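Local structure of AP endonuclease, family 2 (Brucella melitensis biovar Abortus, 3NGF) at residues V149-T154 and Y160-Q165; Y101-D106 and A141-T146; T18-V23 and R30-A35. The protein probably interconverts hydroxypyruvate and tartronate semialdehyde as a manganese-binding TIM-barrel isomerase of the hyi family, although its name is that of an AP endonuclease. One frame throughout, in Å; residues are numbered along the deposited sequence.

Contact 1: V149-T154 and Y160-Q165; sequences VEPLNT and YFIVHQ. With MN (manganese (II) ion), chain C.
Tyr160 lies against Leu152, whose CD1 sits 3.5 Å from the ring centroid and only 10° off the ring normal, a CH-pi contact over the middle of one face. The ring gets there because its CG is anti to the backbone N (chi1 -161°), which carries it beside the other segment. Tyr160 OH is hydrogen-bonded to a water 2.6 Å away, which donates to the carbonyl oxygen of Glu150. The backbone N of Ser114 is a further partner of this hydroxyl, so the phenol is held at its outer end as well as on its face.

Ile162 supplies the single direct hydrogen bond between the segments: Leu152 N donates to Ile162 O over 3.0 Å, nearly straight at 164°, in the carbonyl plane and on a lone pair. The CA-H of Pro151 points at the same oxygen, which thus has two donors of unequal strength, while Ile162 CG2 meets Val149 CG2 at 3.7 Å. These residues belong to the loop that follows strand 146-149 of the TIM barrel and leads into helix 165-175. Glu150, first in that loop, has its side chain extended beyond CG and binds manganese through OE2 at 2.2 Å, together with Asp185, Gln211, Glu247 and two waters.

Val163 rests its CB against the carbonyl of Leu152, and its side chain crosses that of Thr154 at about a right angle, Val163 CG2 lying 3.8 Å from Thr154 CG2. His164 is the N-cap residue of helix 165-175, and its ring is hydrogen-bonded to Asp193. Gln165 is bent at its second torsion, which lays its amide across the Pro151 ring with NE2 3.5 Å from Pro151 CB. NE2 also donates to a water that in turn donates to Pro151 O; buried OE1 has no modelled polar partner.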
loop_
_atom_site.group_PDB
_atom_site.type_symbol
_atom_site.label_atom_id
_atom_site.label_comp_id
_atom_site.label_asym_id
_atom_site.label_seq_id
_atom_site.Cartn_x
_atom_site.Cartn_y
_atom_site.Cartn_z
ATOM N N VAL A 149 2.682 -6.898 3.430
ATOM C CA VAL A 149 1.561 -7.693 2.933
ATOM C C VAL A 149 0.305 -6.873 3.176
ATOM O O VAL A 149 0.114 -6.336 4.281
ATOM C CB VAL A 149 1.464 -9.085 3.651
ATOM C CG1 VAL A 149 1.527 -8.974 5.210
ATOM C CG2 VAL A 149 0.177 -9.872 3.202
ATOM N N GLU A 150 -0.548 -6.777 2.153
ATOM C CA GLU A 150 -1.803 -6.008 2.244
ATOM C C GLU A 150 -3.027 -6.896 2.082
ATOM O O GLU A 150 -3.320 -7.334 0.966
ATOM C CB GLU A 150 -1.899 -4.941 1.169
ATOM C CG GLU A 150 -3.065 -3.965 1.418
ATOM C CD GLU A 150 -3.407 -3.040 0.255
ATOM O OE1 GLU A 150 -2.827 -3.101 -0.842
ATOM O OE2 GLU A 150 -4.299 -2.214 0.477
ATOM N N PRO A 151 -3.754 -7.137 3.176
ATOM C CA PRO A 151 -5.066 -7.803 3.016
ATOM C C PRO A 151 -5.993 -6.964 2.141
ATOM O O PRO A 151 -6.089 -5.749 2.323
ATOM C CB PRO A 151 -5.591 -7.890 4.455
ATOM C CG PRO A 151 -4.362 -7.833 5.302
ATOM C CD PRO A 151 -3.420 -6.926 4.589
ATOM N N LEU A 152 -6.679 -7.625 1.211
ATOM C CA LEU A 152 -7.634 -6.968 0.334
ATOM C C LEU A 152 -9.057 -7.354 0.785
ATOM O O LEU A 152 -9.276 -7.613 1.986
ATOM C CB LEU A 152 -7.297 -7.275 -1.117
ATOM C CG LEU A 152 -5.862 -6.871 -1.533
ATOM C CD1 LEU A 152 -5.630 -7.163 -3.009
ATOM C CD2 LEU A 152 -5.553 -5.378 -1.208
ATOM N N ASN A 153 -10.040 -7.284 -0.093
ATOM C CA ASN A 153 -11.367 -7.781 0.247
ATOM C C ASN A 153 -11.886 -8.627 -0.907
ATOM O O ASN A 153 -11.427 -8.483 -2.044
ATOM C CB ASN A 153 -12.302 -6.621 0.609
ATOM C CG ASN A 153 -12.833 -5.890 -0.604
ATOM O OD1 ASN A 153 -13.735 -6.386 -1.308
ATOM N ND2 ASN A 153 -12.311 -4.686 -0.847
ATOM N N THR A 154 -12.864 -9.485 -0.615
ATOM C CA THR A 154 -13.326 -10.509 -1.552
ATOM C C THR A 154 -14.369 -9.997 -2.554
ATOM O O THR A 154 -14.748 -10.700 -3.499
ATOM C CB THR A 154 -13.914 -11.713 -0.779
ATOM O OG1 THR A 154 -14.912 -11.251 0.130
ATOM C CG2 THR A 154 -12.835 -12.418 0.021
ATOM N N TYR A 160 -8.298 -13.610 -3.960
ATOM C CA TYR A 160 -7.005 -13.140 -3.461
ATOM C C TYR A 160 -6.543 -13.934 -2.232
ATOM O O TYR A 160 -7.353 -14.338 -1.379
ATOM C CB TYR A 160 -7.035 -11.633 -3.140
ATOM C CG TYR A 160 -5.678 -11.025 -3.067
ATOM C CD1 TYR A 160 -4.889 -10.900 -4.203
ATOM C CD2 TYR A 160 -5.162 -10.552 -1.850
ATOM C CE1 TYR A 160 -3.602 -10.336 -4.128
ATOM C CE2 TYR A 160 -3.876 -10.003 -1.775
ATOM C CZ TYR A 160 -3.111 -9.891 -2.911
ATOM O OH TYR A 160 -1.830 -9.350 -2.835
ATOM N N PHE A 161 -5.238 -14.134 -2.155
ATOM C CA PHE A 161 -4.597 -14.929 -1.100
ATOM C C PHE A 161 -4.949 -14.504 0.318
ATOM O O PHE A 161 -5.227 -15.358 1.139
ATOM C CB PHE A 161 -3.083 -14.861 -1.265
ATOM C CG PHE A 161 -2.316 -15.542 -0.171
ATOM C CD1 PHE A 161 -2.399 -16.934 0.014
ATOM C CD2 PHE A 161 -1.482 -14.797 0.653
ATOM C CE1 PHE A 161 -1.669 -17.553 1.026
ATOM C CE2 PHE A 161 -0.747 -15.404 1.662
ATOM C CZ PHE A 161 -0.833 -16.784 1.849
ATOM N N ILE A 162 -4.917 -13.197 0.596
ATOM C CA ILE A 162 -5.022 -12.704 1.972
ATOM C C ILE A 162 -6.020 -11.543 2.051
ATOM O O ILE A 162 -5.887 -10.526 1.351
ATOM C CB ILE A 162 -3.616 -12.319 2.558
ATOM C CG1 ILE A 162 -3.721 -11.786 3.993
ATOM C CG2 ILE A 162 -2.900 -11.329 1.657
ATOM C CD1 ILE A 162 -4.257 -12.762 4.961
ATOM N N VAL A 163 -7.069 -11.749 2.845
ATOM C CA VAL A 163 -8.176 -10.779 2.946
ATOM C C VAL A 163 -8.600 -10.490 4.398
ATOM O O VAL A 163 -9.645 -9.848 4.632
ATOM C CB VAL A 163 -9.395 -11.246 2.081
ATOM C CG1 VAL A 163 -9.003 -11.350 0.612
ATOM C CG2 VAL A 163 -9.952 -12.586 2.546
ATOM N N HIS A 164 -7.826 -10.965 5.386
ATOM C CA HIS A 164 -8.124 -10.690 6.802
ATOM C C HIS A 164 -6.900 -10.169 7.536
ATOM O O HIS A 164 -5.773 -10.691 7.358
ATOM C CB HIS A 164 -8.694 -11.923 7.507
ATOM C CG HIS A 164 -10.052 -12.310 7.021
ATOM N ND1 HIS A 164 -11.189 -11.634 7.404
ATOM C CD2 HIS A 164 -10.458 -13.297 6.192
ATOM C CE1 HIS A 164 -12.240 -12.176 6.814
ATOM N NE2 HIS A 164 -11.824 -13.188 6.073
ATOM N N GLN A 165 -7.109 -9.135 8.351
ATOM C CA GLN A 165 -5.981 -8.433 9.014
ATOM C C GLN A 165 -5.191 -9.255 10.028
ATOM O O GLN A 165 -3.963 -9.307 9.947
ATOM C CB GLN A 165 -6.454 -7.124 9.676
ATOM C CG GLN A 165 -7.112 -6.144 8.748
ATOM C CD GLN A 165 -6.163 -5.592 7.684
ATOM O OE1 GLN A 165 -4.953 -5.438 7.923
ATOM N NE2 GLN A 165 -6.719 -5.259 6.522
HETATM MN MN MN C . -4.924 -0.499 -0.672
HETATM O O HOH W 1 -1.301 -7.944 -0.736
HETATM O O HOH W 2 -2.959 -0.997 -2.080
HETATM O O HOH W 3 -5.239 -3.965 4.198
HETATM O O HOH W 4 -6.062 -1.641 -2.267
#

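Contact 2: Y101-D106 and A141-T146; sequences YALALD and APHGIT
The backbone bond from Leu105 N to Tyr101 O, 2.9 Å long, belongs to the last turn of helix 88-104, and that turn presents Ala102 and Leu103 to Ile145 and His143. No hydrogen bond joins the two segments; the contact is made by side chains alone.

Leu103 does most of the touching with its two methyl groups. CD1 lies over one face of the His143 imidazole, 4.3 Å from the ring centroid and 19° off the normal, so the CH-pi contact is a loose one set toward the rim. CD2 approaches another part of the ring, 3.7 Å from His143 ND1. The leucine and histidine side chains meet at about a right angle, and Pro142 CB covers the opposite face of the imidazole, so that the ring is sandwiched between two aliphatic groups.

The segments lie where successive beta-alpha units of the TIM barrel leave their outer helices, 88-104 and 122-140, and turn back toward the next strand. Each helix is closed by a Schellman motif, with Asp106 and Gly144 as the C-prime residues of positive phi. The inner bonds of the two motifs run from Asp106 N to Leu103 O at 3.2 Å and from Gly144 N to Ala141 O at 3.1 Å.

Deeper in, Ile145 sends CD1 to Ala102 CB at 3.9 Å. Its CG1 stands anti to the carbonyl carbon (chi1 -63°) and the chain continues extended, which brings the terminal methyl to the helix. Leu103 CD2 reaches the same methyl more distantly, at 4.4 Å from Ile145 CD1. Leu99, one turn earlier on helix 88-104, also touches both His143 and Ile145, while Ala102 packs against Phe67 of strand 63-68.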
loop_
_atom_site.group_PDB
_atom_site.type_symbol
_atom_site.label_atom_id
_atom_site.label_comp_id
_atom_site.label_asym_id
_atom_site.label_seq_id
_atom_site.Cartn_x
_atom_site.Cartn_y
_atom_site.Cartn_z
ATOM N N TYR A 101 14.231 0.628 -8.250
ATOM C CA TYR A 101 13.363 1.783 -8.146
ATOM C C TYR A 101 13.297 2.359 -6.736
ATOM O O TYR A 101 13.304 3.583 -6.561
ATOM C CB TYR A 101 11.942 1.436 -8.632
ATOM C CG TYR A 101 11.782 1.458 -10.119
ATOM C CD1 TYR A 101 12.248 0.402 -10.908
ATOM C CD2 TYR A 101 11.144 2.517 -10.755
ATOM C CE1 TYR A 101 12.101 0.415 -12.272
ATOM C CE2 TYR A 101 10.983 2.533 -12.118
ATOM C CZ TYR A 101 11.464 1.486 -12.879
ATOM O OH TYR A 101 11.313 1.515 -14.240
ATOM N N ALA A 102 13.250 1.500 -5.728
ATOM C CA ALA A 102 13.208 1.976 -4.331
ATOM C C ALA A 102 14.440 2.795 -3.964
ATOM O O ALA A 102 14.320 3.835 -3.334
ATOM C CB ALA A 102 13.044 0.810 -3.349
ATOM N N LEU A 103 15.620 2.369 -4.402
ATOM C CA LEU A 103 16.814 3.165 -4.132
ATOM C C LEU A 103 16.789 4.496 -4.898
ATOM O O LEU A 103 17.091 5.551 -4.319
ATOM C CB LEU A 103 18.069 2.331 -4.425
ATOM C CG LEU A 103 18.242 1.095 -3.525
ATOM C CD1 LEU A 103 19.426 0.204 -3.986
ATOM C CD2 LEU A 103 18.453 1.514 -2.056
ATOM N N ALA A 104 16.402 4.468 -6.170
ATOM C CA ALA A 104 16.270 5.692 -6.954
ATOM C C ALA A 104 15.321 6.736 -6.371
ATOM O O ALA A 104 15.580 7.949 -6.448
ATOM C CB ALA A 104 15.905 5.375 -8.415
ATOM N N LEU A 105 14.209 6.266 -5.804
ATOM C CA LEU A 105 13.181 7.126 -5.250
ATOM C C LEU A 105 13.293 7.356 -3.730
ATOM O O LEU A 105 12.423 8.019 -3.145
ATOM C CB LEU A 105 11.794 6.535 -5.562
ATOM C CG LEU A 105 11.497 6.173 -7.017
ATOM C CD1 LEU A 105 10.015 5.813 -7.189
ATOM C CD2 LEU A 105 11.915 7.243 -7.977
ATOM N N ASP A 106 14.369 6.845 -3.115
ATOM C CA ASP A 106 14.556 6.839 -1.656
ATOM C C ASP A 106 13.275 6.377 -0.908
ATOM O O ASP A 106 12.842 7.010 0.073
ATOM C CB ASP A 106 15.012 8.221 -1.197
ATOM C CG ASP A 106 15.458 8.262 0.267
ATOM O OD1 ASP A 106 15.905 7.238 0.817
ATOM O OD2 ASP A 106 15.361 9.362 0.872
ATOM N N ALA A 141 16.703 -5.557 3.801
ATOM C CA ALA A 141 17.201 -5.133 5.136
ATOM C C ALA A 141 18.481 -4.288 5.074
ATOM O O ALA A 141 18.607 -3.343 5.843
ATOM C CB ALA A 141 17.403 -6.370 6.089
ATOM N N PRO A 142 19.418 -4.608 4.164
ATOM C CA PRO A 142 20.649 -3.808 4.071
ATOM C C PRO A 142 20.413 -2.341 3.719
ATOM O O PRO A 142 21.294 -1.481 3.942
ATOM C CB PRO A 142 21.430 -4.492 2.949
ATOM C CG PRO A 142 20.978 -5.917 3.001
ATOM C CD PRO A 142 19.520 -5.854 3.372
ATOM N N HIS A 143 19.260 -2.089 3.118
ATOM C CA HIS A 143 18.847 -0.768 2.671
ATOM C C HIS A 143 17.772 -0.111 3.543
ATOM O O HIS A 143 17.268 0.978 3.212
ATOM C CB HIS A 143 18.375 -0.897 1.219
ATOM C CG HIS A 143 19.406 -1.531 0.326
ATOM N ND1 HIS A 143 20.546 -0.866 -0.064
ATOM C CD2 HIS A 143 19.468 -2.755 -0.249
ATOM C CE1 HIS A 143 21.265 -1.651 -0.851
ATOM N NE2 HIS A 143 20.644 -2.809 -0.967
ATOM N N GLY A 144 17.435 -0.768 4.663
ATOM C CA GLY A 144 16.467 -0.244 5.598
ATOM C C GLY A 144 15.060 -0.219 5.009
ATOM O O GLY A 144 14.248 0.610 5.416
ATOM N N ILE A 145 14.806 -1.082 4.025
ATOM C CA ILE A 145 13.490 -1.125 3.351
ATOM C C ILE A 145 12.627 -2.217 3.964
ATOM O O ILE A 145 13.095 -3.342 4.220
ATOM C CB ILE A 145 13.637 -1.300 1.815
ATOM C CG1 ILE A 145 14.363 -0.074 1.243
ATOM C CG2 ILE A 145 12.252 -1.496 1.150
ATOM C CD1 ILE A 145 14.991 -0.284 -0.120
ATOM N N THR A 146 11.352 -1.893 4.201
ATOM C CA THR A 146 10.377 -2.828 4.754
ATOM C C THR A 146 9.471 -3.342 3.614
ATOM O O THR A 146 9.127 -2.591 2.708
ATOM C CB THR A 146 9.516 -2.144 5.835
ATOM O OG1 THR A 146 10.325 -1.833 6.975
ATOM C CG2 THR A 146 8.311 -3.035 6.284
#

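Contact 3: T18-V23 and R30-A35; sequences TMFNEV and RLAAEA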
loop_
_atom_site.group_PDB
_atom_site.type_symbol
_atom_site.label_atom_id
_atom_site.label_comp_id
_atom_site.label_asym_id
_atom_site.label_seq_id
_atom_site.Cartn_x
_atom_site.Cartn_y
_atom_site.Cartn_z
ATOM N N THR A 18 -4.755 6.526 -8.315
ATOM C CA THR A 18 -6.226 6.734 -8.198
ATOM C C THR A 18 -6.669 8.207 -8.192
ATOM O O THR A 18 -7.814 8.514 -8.579
ATOM C CB THR A 18 -6.808 6.022 -6.962
ATOM O OG1 THR A 18 -6.349 6.639 -5.754
ATOM C CG2 THR A 18 -6.486 4.489 -6.973
ATOM N N MET A 19 -5.788 9.099 -7.745
ATOM C CA MET A 19 -6.077 10.548 -7.694
ATOM C C MET A 19 -5.399 11.288 -8.814
ATOM O O MET A 19 -4.408 10.817 -9.371
ATOM C CB MET A 19 -5.644 11.172 -6.365
ATOM C CG MET A 19 -6.300 10.565 -5.127
ATOM S SD MET A 19 -5.679 11.169 -3.570
ATOM C CE MET A 19 -6.068 12.934 -3.699
ATOM N N PHE A 20 -5.925 12.481 -9.107
ATOM C CA PHE A 20 -5.384 13.360 -10.135
ATOM C C PHE A 20 -5.371 12.741 -11.543
ATOM O O PHE A 20 -4.561 13.137 -12.395
ATOM C CB PHE A 20 -3.982 13.843 -9.729
ATOM C CG PHE A 20 -3.972 14.622 -8.462
ATOM C CD1 PHE A 20 -4.452 15.912 -8.429
ATOM C CD2 PHE A 20 -3.505 14.055 -7.287
ATOM C CE1 PHE A 20 -4.455 16.631 -7.260
ATOM C CE2 PHE A 20 -3.493 14.758 -6.122
ATOM C CZ PHE A 20 -3.971 16.066 -6.102
ATOM N N ASN A 21 -6.324 11.838 -11.818
ATOM C CA ASN A 21 -6.389 11.161 -13.118
ATOM C C ASN A 21 -6.928 12.070 -14.225
ATOM O O ASN A 21 -7.052 11.662 -15.389
ATOM C CB ASN A 21 -7.224 9.882 -13.045
ATOM C CG ASN A 21 -6.504 8.725 -12.398
ATOM O OD1 ASN A 21 -5.556 8.878 -11.588
ATOM N ND2 ASN A 21 -6.960 7.522 -12.750
ATOM N N GLU A 22 -7.229 13.315 -13.867
ATOM C CA GLU A 22 -7.577 14.343 -14.840
ATOM C C GLU A 22 -6.389 14.668 -15.741
ATOM O O GLU A 22 -6.574 15.213 -16.838
ATOM C CB GLU A 22 -8.051 15.619 -14.137
ATOM C CG GLU A 22 -9.394 15.498 -13.399
ATOM C CD GLU A 22 -9.329 14.911 -11.956
ATOM O OE1 GLU A 22 -8.263 14.770 -11.348
ATOM O OE2 GLU A 22 -10.402 14.599 -11.412
ATOM N N VAL A 23 -5.177 14.339 -15.284
ATOM C CA VAL A 23 -3.959 14.557 -16.067
ATOM C C VAL A 23 -3.160 13.253 -16.167
ATOM O O VAL A 23 -3.369 12.341 -15.358
ATOM C CB VAL A 23 -3.091 15.709 -15.487
ATOM C CG1 VAL A 23 -3.890 17.033 -15.477
ATOM C CG2 VAL A 23 -2.545 15.368 -14.094
ATOM N N ARG A 30 3.227 17.323 -9.640
ATOM C CA ARG A 30 3.025 18.764 -9.436
ATOM C C ARG A 30 1.645 19.070 -8.836
ATOM O O ARG A 30 1.507 19.893 -7.920
ATOM C CB ARG A 30 3.170 19.503 -10.748
ATOM C CG ARG A 30 2.980 21.033 -10.610
ATOM C CD ARG A 30 3.156 21.780 -11.935
ATOM N NE ARG A 30 2.197 21.363 -12.965
ATOM C CZ ARG A 30 0.939 21.797 -13.073
ATOM N NH1 ARG A 30 0.431 22.684 -12.214
ATOM N NH2 ARG A 30 0.177 21.343 -14.057
ATOM N N LEU A 31 0.611 18.440 -9.368
ATOM C CA LEU A 31 -0.731 18.703 -8.831
ATOM C C LEU A 31 -0.890 18.298 -7.346
ATOM O O LEU A 31 -1.531 19.015 -6.565
ATOM C CB LEU A 31 -1.795 18.071 -9.708
ATOM C CG LEU A 31 -1.930 18.570 -11.149
ATOM C CD1 LEU A 31 -3.209 17.939 -11.742
ATOM C CD2 LEU A 31 -1.964 20.091 -11.268
ATOM N N ALA A 32 -0.284 17.180 -6.949
ATOM C CA ALA A 32 -0.309 16.728 -5.571
ATOM C C ALA A 32 0.432 17.701 -4.682
ATOM O O ALA A 32 -0.065 18.071 -3.631
ATOM C CB ALA A 32 0.319 15.292 -5.443
ATOM N N ALA A 33 1.607 18.144 -5.115
ATOM C CA ALA A 33 2.381 19.115 -4.329
ATOM C C ALA A 33 1.652 20.475 -4.200
ATOM O O ALA A 33 1.630 21.069 -3.112
ATOM C CB ALA A 33 3.783 19.294 -4.935
ATOM N N GLU A 34 1.027 20.942 -5.283
ATOM C CA GLU A 34 0.275 22.222 -5.256
ATOM C C GLU A 34 -0.974 22.119 -4.370
ATOM O O GLU A 34 -1.423 23.132 -3.826
ATOM C CB GLU A 34 -0.094 22.676 -6.673
ATOM C CG GLU A 34 1.116 23.185 -7.493
ATOM C CD GLU A 34 0.760 23.568 -8.924
ATOM O OE1 GLU A 34 -0.433 23.447 -9.290
ATOM O OE2 GLU A 34 1.673 24.005 -9.676
ATOM N N ALA A 35 -1.499 20.899 -4.197
ATOM C CA ALA A 35 -2.668 20.653 -3.338
ATOM C C ALA A 35 -2.217 20.531 -1.879
ATOM O O ALA A 35 -3.038 20.439 -0.999
ATOM C CB ALA A 35 -3.439 19.376 -3.797
#
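The first beta-alpha unit of the TIM barrel folds its own loop back on its helix here: residues 18-23 follow strand 11-15, whereas residues 30-35 come from helix 25-34. Phe20 opens a type I beta turn that runs to Val23; with CG anti to the carbonyl carbon (chi1 -61°), its ring is turned onto the helix backbone. One face of the ring lies over Leu31 C and Ala32 N, with the nitrogen set toward the rim, while Ala35 CB comes to the ring edge, 4.1 Å from Phe20 CZ. Along the same side chain, Phe20 CD1 touches Leu31 CB at 3.7 Å and Phe20 CE2 touches Ala32 CB at 3.9 Å. Leu31 and Val23 reach toward each other, tip to tip, with Leu31 CD1 3.5 Å from Val23 CG2. On the helix itself, Arg30 NH1 makes a salt bridge with Glu34 OE2, 3.1 Å away and close to the guanidinium plane. The turn is tied to a more distant part of the chain through Thr254, which hydrogen-bonds both Phe20 N and Glu22. Phe20 and Ala32 both pack on Ala14 of strand 11-15, so the aromatic ring touches both that strand and helix 25-34.

In the fold
Contact 1 bears directly on the metal site, since it holds Glu150, a manganese ligand and a predicted proton donor/acceptor. Contact 2 lies away from the annotated sites, with its centre about 24 Å from that of contact 1, yet the two almost meet along the chain: 141-146 leads into strand 146-149, and contact 1 begins where that strand ends, across the centre of the chain. Contact 3 belongs to the first unit of the barrel, its centre about 28 Å from that of contact 1 and about 25 Å from that of contact 2. Its Phe20 side chain is about 12 Å from that of Glu247, another manganese ligand.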